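PDB 3RLK: A1 protein from Enterobacteria phage Qbeta, which is the minor, read-through form of the coat protein and probably serves as a structural component of the virion. Local coordinates for residues Lys75-Asp80 with Gly95-Asp100; Gly154-Phe159 with Gln184-Val189. All coordinates share one frame; numbering follows the deposited sequence.

Contact 1: Lys75-Asp80 with Gly95-Asp100; sequences KWRDWD and GYIDLD
The carboxylate of Asp-98 is gripped by two successive backbone N-H groups of the loop across from it. Arg-77 N donates to Asp-98 OD1 at 2.7 Å, and Asp-78 N donates to Asp-98 OD2 at 2.8 Å. Each oxygen uses its syn lone pair, the one on the side of the other oxygen. This pair of bonds fixes the rotation of the carboxylate. The first torsion of Asp-98 (chi1 52°) sets CG between the backbone N and the carbonyl carbon, which turns the carboxylate toward loop 75-80. Asp-98 also offers its backbone: Trp-79 NE1 donates to Asp-98 O at 2.7 Å. That oxygen lies in the plane of the indole, while the donor sits above the carbonyl plane. Trp-76 packs beside the same aspartate, with CE3 3.5 Å from Asp-98 CB. Its ring stands nearly perpendicular to the carboxylate, and its NE1 bonds to Arg-89 O. Further along, Trp-79 CB meets Asp-100 CG at 3.4 Å, and indole and carboxylate planes are almost parallel (6°). Asp-100 OD1 caps the following helix through Tyr-103 N. Asp-80 OD2 comes to 3.7 Å from Asp-100 OD1. This proximity of like charges is probably eased by Arg-82, which forms a salt bridge with Asp-80; Asp-80 OD2 is also hydrogen-bonded with Thr-102 OG1. The irregular loop 75-80 thus lies along strand 96-98, an outer strand of a three-stranded antiparallel sheet, and follows it to the start of helix 101-104. Strand 154-159 pairs with the strand as its neighbour in the sheet.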
ATOM      1  N   LYS A  75     -17.727   3.845   0.419  1.00 15.98           N
ATOM      2  CA  LYS A  75     -17.366   2.520  -0.049  1.00 17.27           C
ATOM      3  C   LYS A  75     -15.850   2.356  -0.349  1.00 16.53           C
ATOM      4  O   LYS A  75     -15.252   3.234  -0.923  1.00 14.98           O
ATOM      5  CB  LYS A  75     -18.291   2.057  -1.171  1.00 20.33           C
ATOM      6  CG  LYS A  75     -18.181   2.658  -2.491  1.00 25.29           C
ATOM      7  CD  LYS A  75     -19.212   1.856  -3.345  1.00 31.92           C
ATOM      8  CE  LYS A  75     -19.273   2.210  -4.850  1.00 34.93           C
ATOM      9  NZ  LYS A  75     -20.640   1.875  -5.373  1.00 35.06           N
ATOM     10  N   TRP A  76     -15.260   1.217   0.025  1.00 15.72           N
ATOM     11  CA  TRP A  76     -13.918   0.902  -0.442  1.00 14.63           C
ATOM     12  C   TRP A  76     -14.010   0.576  -1.934  1.00 14.93           C
ATOM     13  O   TRP A  76     -15.063   0.048  -2.383  1.00 14.28           O
ATOM     14  CB  TRP A  76     -13.414  -0.374   0.264  1.00 13.83           C
ATOM     15  CG  TRP A  76     -13.289  -0.178   1.697  1.00 15.10           C
ATOM     16  CD1 TRP A  76     -14.147  -0.667   2.695  1.00 16.37           C
ATOM     17  CD2 TRP A  76     -12.238   0.495   2.356  1.00 14.83           C
ATOM     18  NE1 TRP A  76     -13.685  -0.273   3.918  1.00 15.46           N
ATOM     19  CE2 TRP A  76     -12.525   0.453   3.756  1.00 10.97           C
ATOM     20  CE3 TRP A  76     -11.094   1.171   1.913  1.00 17.13           C
ATOM     21  CZ2 TRP A  76     -11.673   1.012   4.707  1.00 13.50           C
ATOM     22  CZ3 TRP A  76     -10.243   1.758   2.864  1.00 13.49           C
ATOM     23  CH2 TRP A  76     -10.542   1.683   4.247  1.00 12.06           C
ATOM     24  N   ARG A  77     -12.926   0.847  -2.693  1.00 13.56           N
ATOM     25  CA  ARG A  77     -12.821   0.424  -4.097  1.00 13.58           C
ATOM     26  C   ARG A  77     -12.916  -1.112  -4.192  1.00 13.28           C
ATOM     27  O   ARG A  77     -13.524  -1.604  -5.108  1.00 14.35           O
ATOM     28  CB  ARG A  77     -11.505   0.934  -4.760  1.00 13.80           C
ATOM     29  CG  ARG A  77     -11.528   2.377  -5.194  1.00 14.27           C
ATOM     30  CD  ARG A  77     -12.310   2.564  -6.482  1.00 19.39           C
ATOM     31  NE  ARG A  77     -12.081   3.921  -6.961  1.00 20.37           N
ATOM     32  CZ  ARG A  77     -12.824   4.956  -6.590  1.00 20.02           C
ATOM     33  NH1 ARG A  77     -13.835   4.741  -5.744  1.00 19.89           N
ATOM     34  NH2 ARG A  77     -12.579   6.191  -7.048  1.00 15.93           N
ATOM     35  N   ASP A  78     -12.257  -1.836  -3.264  1.00 13.65           N
ATOM     36  CA  ASP A  78     -12.287  -3.311  -3.200  1.00 12.80           C
ATOM     37  C   ASP A  78     -11.906  -3.869  -4.572  1.00 13.87           C
ATOM     38  O   ASP A  78     -12.592  -4.686  -5.118  1.00 12.55           O
ATOM     39  CB  ASP A  78     -13.685  -3.799  -2.674  1.00 14.44           C
ATOM     40  CG  ASP A  78     -13.690  -5.313  -2.343  1.00 16.93           C
ATOM     41  OD1 ASP A  78     -12.602  -5.928  -2.110  1.00 15.34           O
ATOM     42  OD2 ASP A  78     -14.762  -5.910  -2.362  1.00 22.14           O
ATOM     43  N   TRP A  79     -10.765  -3.390  -5.099  1.00 14.33           N
ATOM     44  CA  TRP A  79     -10.316  -3.648  -6.463  1.00 14.98           C
ATOM     45  C   TRP A  79     -10.278  -5.140  -6.795  1.00 15.35           C
ATOM     46  O   TRP A  79     -10.715  -5.558  -7.895  1.00 15.21           O
ATOM     47  CB  TRP A  79      -8.897  -3.065  -6.593  1.00 14.81           C
ATOM     48  CG  TRP A  79      -8.711  -1.566  -6.320  1.00 11.75           C
ATOM     49  CD1 TRP A  79      -8.312  -0.949  -5.133  1.00  8.13           C
ATOM     50  CD2 TRP A  79      -8.959  -0.512  -7.246  1.00 14.68           C
ATOM     51  NE1 TRP A  79      -8.229   0.412  -5.308  1.00 12.42           N
ATOM     52  CE2 TRP A  79      -8.630   0.716  -6.592  1.00 14.16           C
ATOM     53  CE3 TRP A  79      -9.399  -0.478  -8.601  1.00 14.90           C
ATOM     54  CZ2 TRP A  79      -8.744   1.989  -7.241  1.00 14.58           C
ATOM     55  CZ3 TRP A  79      -9.502   0.775  -9.258  1.00 17.32           C
ATOM     56  CH2 TRP A  79      -9.140   2.001  -8.573  1.00 11.82           C
ATOM     57  N   ASP A  80      -9.788  -5.953  -5.845  1.00 14.47           N
ATOM     58  CA  ASP A  80      -9.579  -7.387  -6.037  1.00 15.73           C
ATOM     59  C   ASP A  80     -10.649  -8.256  -5.367  1.00 16.03           C
ATOM     60  O   ASP A  80     -10.460  -9.484  -5.204  1.00 15.56           O
ATOM     61  CB  ASP A  80      -8.136  -7.777  -5.594  1.00 14.46           C
ATOM     62  CG  ASP A  80      -7.810  -7.333  -4.194  1.00 18.80           C
ATOM     63  OD1 ASP A  80      -8.761  -6.934  -3.472  1.00 19.24           O
ATOM     64  OD2 ASP A  80      -6.603  -7.425  -3.760  1.00 17.46           O
ATOM     65  N   GLY A  95     -10.739  11.575   0.249  1.00 15.43           N
ATOM     66  CA  GLY A  95      -9.357  11.587  -0.182  1.00 12.85           C
ATOM     67  C   GLY A  95      -8.674  10.278   0.197  1.00 10.33           C
ATOM     68  O   GLY A  95      -7.785   9.855  -0.538  1.00 10.85           O
ATOM     69  N   TYR A  96      -9.118   9.645   1.293  1.00 10.63           N
ATOM     70  CA  TYR A  96      -8.585   8.286   1.698  1.00  9.87           C
ATOM     71  C   TYR A  96      -9.221   7.262   0.786  1.00 10.20           C
ATOM     72  O   TYR A  96     -10.389   7.416   0.429  1.00 10.71           O
ATOM     73  CB  TYR A  96      -8.976   7.899   3.106  1.00  9.10           C
ATOM     74  CG  TYR A  96      -8.148   8.564   4.130  1.00  9.16           C
ATOM     75  CD1 TYR A  96      -6.770   8.228   4.244  1.00 12.08           C
ATOM     76  CD2 TYR A  96      -8.667   9.578   4.920  1.00 14.09           C
ATOM     77  CE1 TYR A  96      -5.951   8.875   5.205  1.00 16.09           C
ATOM     78  CE2 TYR A  96      -7.861  10.201   5.906  1.00 16.41           C
ATOM     79  CZ  TYR A  96      -6.519   9.869   6.015  1.00 19.37           C
ATOM     80  OH  TYR A  96      -5.724  10.510   6.952  1.00 20.57           O
ATOM     81  N   ILE A  97      -8.460   6.246   0.411  1.00  9.10           N
ATOM     82  CA  ILE A  97      -8.922   5.232  -0.530  1.00 11.16           C
ATOM     83  C   ILE A  97      -8.022   3.985  -0.370  1.00 11.42           C
ATOM     84  O   ILE A  97      -6.869   4.100  -0.023  1.00 12.74           O
ATOM     85  CB  ILE A  97      -8.959   5.742  -2.003  1.00 12.28           C
ATOM     86  CG1 ILE A  97      -9.960   4.898  -2.842  1.00 13.91           C
ATOM     87  CG2 ILE A  97      -7.599   5.756  -2.654  1.00 13.54           C
ATOM     88  CD1 ILE A  97     -11.459   4.781  -2.216  1.00 16.29           C
ATOM     89  N   ASP A  98      -8.555   2.809  -0.658  1.00 11.92           N
ATOM     90  CA  ASP A  98      -7.730   1.576  -0.661  1.00 12.52           C
ATOM     91  C   ASP A  98      -6.992   1.393  -2.006  1.00 13.29           C
ATOM     92  O   ASP A  98      -7.537   1.742  -3.047  1.00 11.39           O
ATOM     93  CB  ASP A  98      -8.574   0.302  -0.391  1.00 12.73           C
ATOM     94  CG  ASP A  98      -9.786   0.181  -1.314  1.00 17.48           C
ATOM     95  OD1 ASP A  98     -10.479   1.196  -1.564  1.00 15.49           O
ATOM     96  OD2 ASP A  98     -10.117  -0.951  -1.736  1.00 18.87           O
ATOM     97  N   LEU A  99      -5.797   0.798  -1.963  1.00 12.74           N
ATOM     98  CA  LEU A  99      -5.067   0.426  -3.168  1.00 13.34           C
ATOM     99  C   LEU A  99      -5.295  -1.060  -3.503  1.00 12.66           C
ATOM    100  O   LEU A  99      -5.817  -1.816  -2.678  1.00 15.44           O
ATOM    101  CB  LEU A  99      -3.565   0.680  -2.938  1.00 10.91           C
ATOM    102  CG  LEU A  99      -3.139   2.027  -2.326  1.00 13.09           C
ATOM    103  CD1 LEU A  99      -1.651   2.056  -2.535  1.00 14.10           C
ATOM    104  CD2 LEU A  99      -3.752   3.255  -3.025  1.00 14.25           C
ATOM    105  N   ASP A 100      -4.898  -1.454  -4.721  1.00 13.31           N
ATOM    106  CA  ASP A 100      -5.104  -2.806  -5.200  1.00 12.70           C
ATOM    107  C   ASP A 100      -3.917  -3.672  -4.794  1.00 12.99           C
ATOM    108  O   ASP A 100      -2.921  -3.766  -5.487  1.00 12.48           O
ATOM    109  CB  ASP A 100      -5.366  -2.807  -6.679  1.00 12.17           C
ATOM    110  CG  ASP A 100      -5.731  -4.197  -7.230  1.00 15.69           C
ATOM    111  OD1 ASP A 100      -5.476  -5.248  -6.565  1.00 14.22           O
ATOM    112  OD2 ASP A 100      -6.209  -4.211  -8.382  1.00 16.84           O
TER
HETATM  113  O   HOH W   1      -6.672  -4.937  -2.564  1.00 17.02           O

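Contact 2: Gly154-Phe159 with Gln184-Val189; sequences GVIVGF and QAVIVV
Val-155, Val-157 and Gln-184 have the most surface buried where these two antiparallel strands pair. Val-155 forms a hydrogen-bonded pair with Ile-187. Val-155 N donates to Ile-187 O at 2.8 Å, and Ile-187 N returns the bond to Val-155 O. Its side chain shares a face of the sheet with Ile-187 and Val-157. Val-155 CB touches Ile-187 CG1 at 3.9 Å. With CG1 anti to the backbone N (chi1 -178°), the other branch, CG2, meets Val-189 CG1 at 3.8 Å, just past the end of the strand.

Val-157 pairs with Ala-185. Its N donates to Ala-185 O at 2.9 Å, and its CG2 reaches Ile-187 CD1 at 4.0 Å, diagonally across the strands. Its carbonyl is shared: Gln-184 N donates to Val-157 O at 2.8 Å, and Ala-185 N makes a longer bond to the same oxygen at 3.3 Å. Two residues of one strand therefore face one of the other, a classic beta bulge.

Gln-184 is the first of the two bulge residues. Its chi1 of -54° sets CG beside the backbone N, anti to the carbonyl carbon, and so against Phe-159 CB at 3.7 Å. The Phe-159 ring itself leads away and meets Tyr-96 edge to face.

On the other face, Ile-156 and Val-186 lie side by side and point the same way. Helix 144-147 packs on that face through Ile-147, which touches both. Strand 96-98 pairs along the far edge of strand 154-159.

The chemistry is simple: backbone hydrogen bonds set the register, and valines and isoleucines supply most side-chain contacts on both faces. The joint is largely buried and apolar, with Gln-184 the partly exposed polar residue at the bulge. Its polar backbone atoms are met mainly by each other.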
ATOM      1  N   GLY A 154      -6.795  -7.519   4.923  1.00 11.06           N
ATOM      2  CA  GLY A 154      -5.798  -6.432   4.904  1.00 11.21           C
ATOM      3  C   GLY A 154      -6.144  -5.409   3.855  1.00 11.16           C
ATOM      4  O   GLY A 154      -6.570  -5.768   2.740  1.00 12.62           O
ATOM      5  N   VAL A 155      -5.980  -4.124   4.199  1.00 11.97           N
ATOM      6  CA  VAL A 155      -6.143  -3.035   3.252  1.00 11.37           C
ATOM      7  C   VAL A 155      -4.938  -2.061   3.323  1.00 11.81           C
ATOM      8  O   VAL A 155      -4.458  -1.667   4.419  1.00 10.86           O
ATOM      9  CB  VAL A 155      -7.450  -2.274   3.623  1.00 13.50           C
ATOM     10  CG1 VAL A 155      -7.755  -1.133   2.674  1.00 13.51           C
ATOM     11  CG2 VAL A 155      -8.588  -3.234   3.645  1.00 14.98           C
ATOM     12  N   ILE A 156      -4.465  -1.703   2.130  1.00 10.98           N
ATOM     13  CA  ILE A 156      -3.461  -0.661   2.017  1.00 12.36           C
ATOM     14  C   ILE A 156      -4.281   0.612   1.724  1.00 11.49           C
ATOM     15  O   ILE A 156      -4.981   0.705   0.662  1.00 12.71           O
ATOM     16  CB  ILE A 156      -2.484  -0.928   0.846  1.00 11.07           C
ATOM     17  CG1 ILE A 156      -1.811  -2.319   0.979  1.00 11.05           C
ATOM     18  CG2 ILE A 156      -1.392   0.182   0.795  1.00  9.60           C
ATOM     19  CD1 ILE A 156      -1.267  -2.892  -0.306  1.00 10.02           C
ATOM     20  N   VAL A 157      -4.092   1.584   2.610  1.00 10.92           N
ATOM     21  CA  VAL A 157      -4.832   2.849   2.542  1.00 11.10           C
ATOM     22  C   VAL A 157      -3.909   3.956   2.072  1.00 12.65           C
ATOM     23  O   VAL A 157      -2.932   4.291   2.711  1.00 11.88           O
ATOM     24  CB  VAL A 157      -5.481   3.260   3.913  1.00 10.88           C
ATOM     25  CG1 VAL A 157      -6.361   4.507   3.698  1.00 11.13           C
ATOM     26  CG2 VAL A 157      -6.388   2.138   4.465  1.00 12.79           C
ATOM     27  N   GLY A 158      -4.255   4.545   0.945  1.00 11.72           N
ATOM     28  CA  GLY A 158      -3.564   5.751   0.506  1.00 12.19           C
ATOM     29  C   GLY A 158      -4.425   7.015   0.602  1.00  9.46           C
ATOM     30  O   GLY A 158      -5.532   6.982   1.126  1.00 12.02           O
ATOM     31  N   PHE A 159      -3.854   8.147   0.207  1.00  9.38           N
ATOM     32  CA  PHE A 159      -4.604   9.371   0.250  1.00  9.67           C
ATOM     33  C   PHE A 159      -4.311  10.134  -1.022  1.00  9.73           C
ATOM     34  O   PHE A 159      -3.161  10.389  -1.363  1.00  9.80           O
ATOM     35  CB  PHE A 159      -4.341  10.188   1.512  1.00  9.66           C
ATOM     36  CG  PHE A 159      -5.129  11.498   1.571  1.00  8.44           C
ATOM     37  CD1 PHE A 159      -6.307  11.609   2.311  1.00 12.65           C
ATOM     38  CD2 PHE A 159      -4.625  12.635   0.886  1.00 13.04           C
ATOM     39  CE1 PHE A 159      -7.035  12.797   2.292  1.00 14.45           C
ATOM     40  CE2 PHE A 159      -5.356  13.849   0.849  1.00 11.95           C
ATOM     41  CZ  PHE A 159      -6.523  13.936   1.563  1.00 13.01           C
ATOM     42  N   GLN A 184      -0.636   5.664   3.411  1.00  7.87           N
ATOM     43  CA  GLN A 184      -0.716   6.278   4.762  1.00  9.57           C
ATOM     44  C   GLN A 184      -0.634   5.201   5.800  1.00 12.25           C
ATOM     45  O   GLN A 184      -0.138   5.446   6.910  1.00 12.46           O
ATOM     46  CB  GLN A 184      -2.067   6.944   4.927  1.00 10.99           C
ATOM     47  CG  GLN A 184      -2.481   7.970   3.833  1.00 11.54           C
ATOM     48  CD  GLN A 184      -1.497   9.113   3.787  1.00 11.78           C
ATOM     49  OE1 GLN A 184      -0.741   9.250   2.821  1.00 20.34           O
ATOM     50  NE2 GLN A 184      -1.383   9.826   4.892  1.00  8.69           N
ATOM     51  N   ALA A 185      -1.200   4.027   5.505  1.00 11.85           N
ATOM     52  CA  ALA A 185      -1.195   2.922   6.485  1.00 12.67           C
ATOM     53  C   ALA A 185      -1.640   1.605   5.865  1.00 11.50           C
ATOM     54  O   ALA A 185      -2.230   1.586   4.774  1.00 11.03           O
ATOM     55  CB  ALA A 185      -2.065   3.253   7.709  1.00 13.88           C
ATOM     56  N   VAL A 186      -1.330   0.490   6.548  1.00  9.03           N
ATOM     57  CA  VAL A 186      -1.857  -0.826   6.147  1.00  9.52           C
ATOM     58  C   VAL A 186      -2.669  -1.219   7.360  1.00  7.97           C
ATOM     59  O   VAL A 186      -2.174  -1.153   8.549  1.00  9.67           O
ATOM     60  CB  VAL A 186      -0.725  -1.926   5.907  1.00 10.68           C
ATOM     61  CG1 VAL A 186      -1.380  -3.334   5.779  1.00 12.28           C
ATOM     62  CG2 VAL A 186       0.077  -1.659   4.650  1.00 10.10           C
ATOM     63  N   ILE A 187      -3.928  -1.615   7.121  1.00  9.72           N
ATOM     64  CA  ILE A 187      -4.815  -1.963   8.239  1.00  8.67           C
ATOM     65  C   ILE A 187      -5.446  -3.330   8.036  1.00  9.56           C
ATOM     66  O   ILE A 187      -5.448  -3.857   6.906  1.00 11.24           O
ATOM     67  CB  ILE A 187      -5.985  -0.884   8.464  1.00  9.21           C
ATOM     68  CG1 ILE A 187      -6.876  -0.872   7.210  1.00 11.47           C
ATOM     69  CG2 ILE A 187      -5.377   0.527   8.597  1.00  8.82           C
ATOM     70  CD1 ILE A 187      -8.157   0.040   7.359  1.00  8.53           C
ATOM     71  N   VAL A 188      -6.022  -3.840   9.128  1.00  8.08           N
ATOM     72  CA  VAL A 188      -7.050  -4.876   9.040  1.00 10.11           C
ATOM     73  C   VAL A 188      -8.454  -4.199   9.178  1.00 11.31           C
ATOM     74  O   VAL A 188      -8.775  -3.613  10.210  1.00 12.08           O
ATOM     75  CB  VAL A 188      -6.817  -6.025  10.053  1.00  8.05           C
ATOM     76  CG1 VAL A 188      -8.025  -6.985  10.019  1.00  9.43           C
ATOM     77  CG2 VAL A 188      -5.525  -6.880   9.699  1.00  9.21           C
ATOM     78  N   VAL A 189      -9.248  -4.177   8.097  1.00 11.79           N
ATOM     79  CA  VAL A 189     -10.547  -3.473   8.202  1.00 12.90           C
ATOM     80  C   VAL A 189     -11.517  -4.260   9.110  1.00 12.71           C
ATOM     81  O   VAL A 189     -11.785  -5.442   8.861  1.00 12.73           O
ATOM     82  CB  VAL A 189     -11.145  -3.130   6.827  1.00 13.59           C
ATOM     83  CG1 VAL A 189     -11.385  -4.389   6.003  1.00 15.89           C
ATOM     84  CG2 VAL A 189     -12.423  -2.277   6.955  1.00 13.37           C
TER

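Contacts 1 and 2 meet in one antiparallel sheet with strand order 96-98, 154-159, 183-188. Their centres are about 9 Å apart. Strand 154-159 is the middle strand, so it joins the segment 95-100 of contact 1 to the segment 184-189 of contact 2. Two probable backbone hydrogen bonds make this join, Leu-99 N to Ile-156 O at 2.8 Å and Gly-158 N to Ile-97 O at 2.8 Å. Side chains meet as well: Asp-98 CB packs on Val-155 CG1 at 3.5 Å. The aspartate held by loop 75-80 thus also touches a valine of contact 2. Along the chain, contact 1 closes before contact 2 opens.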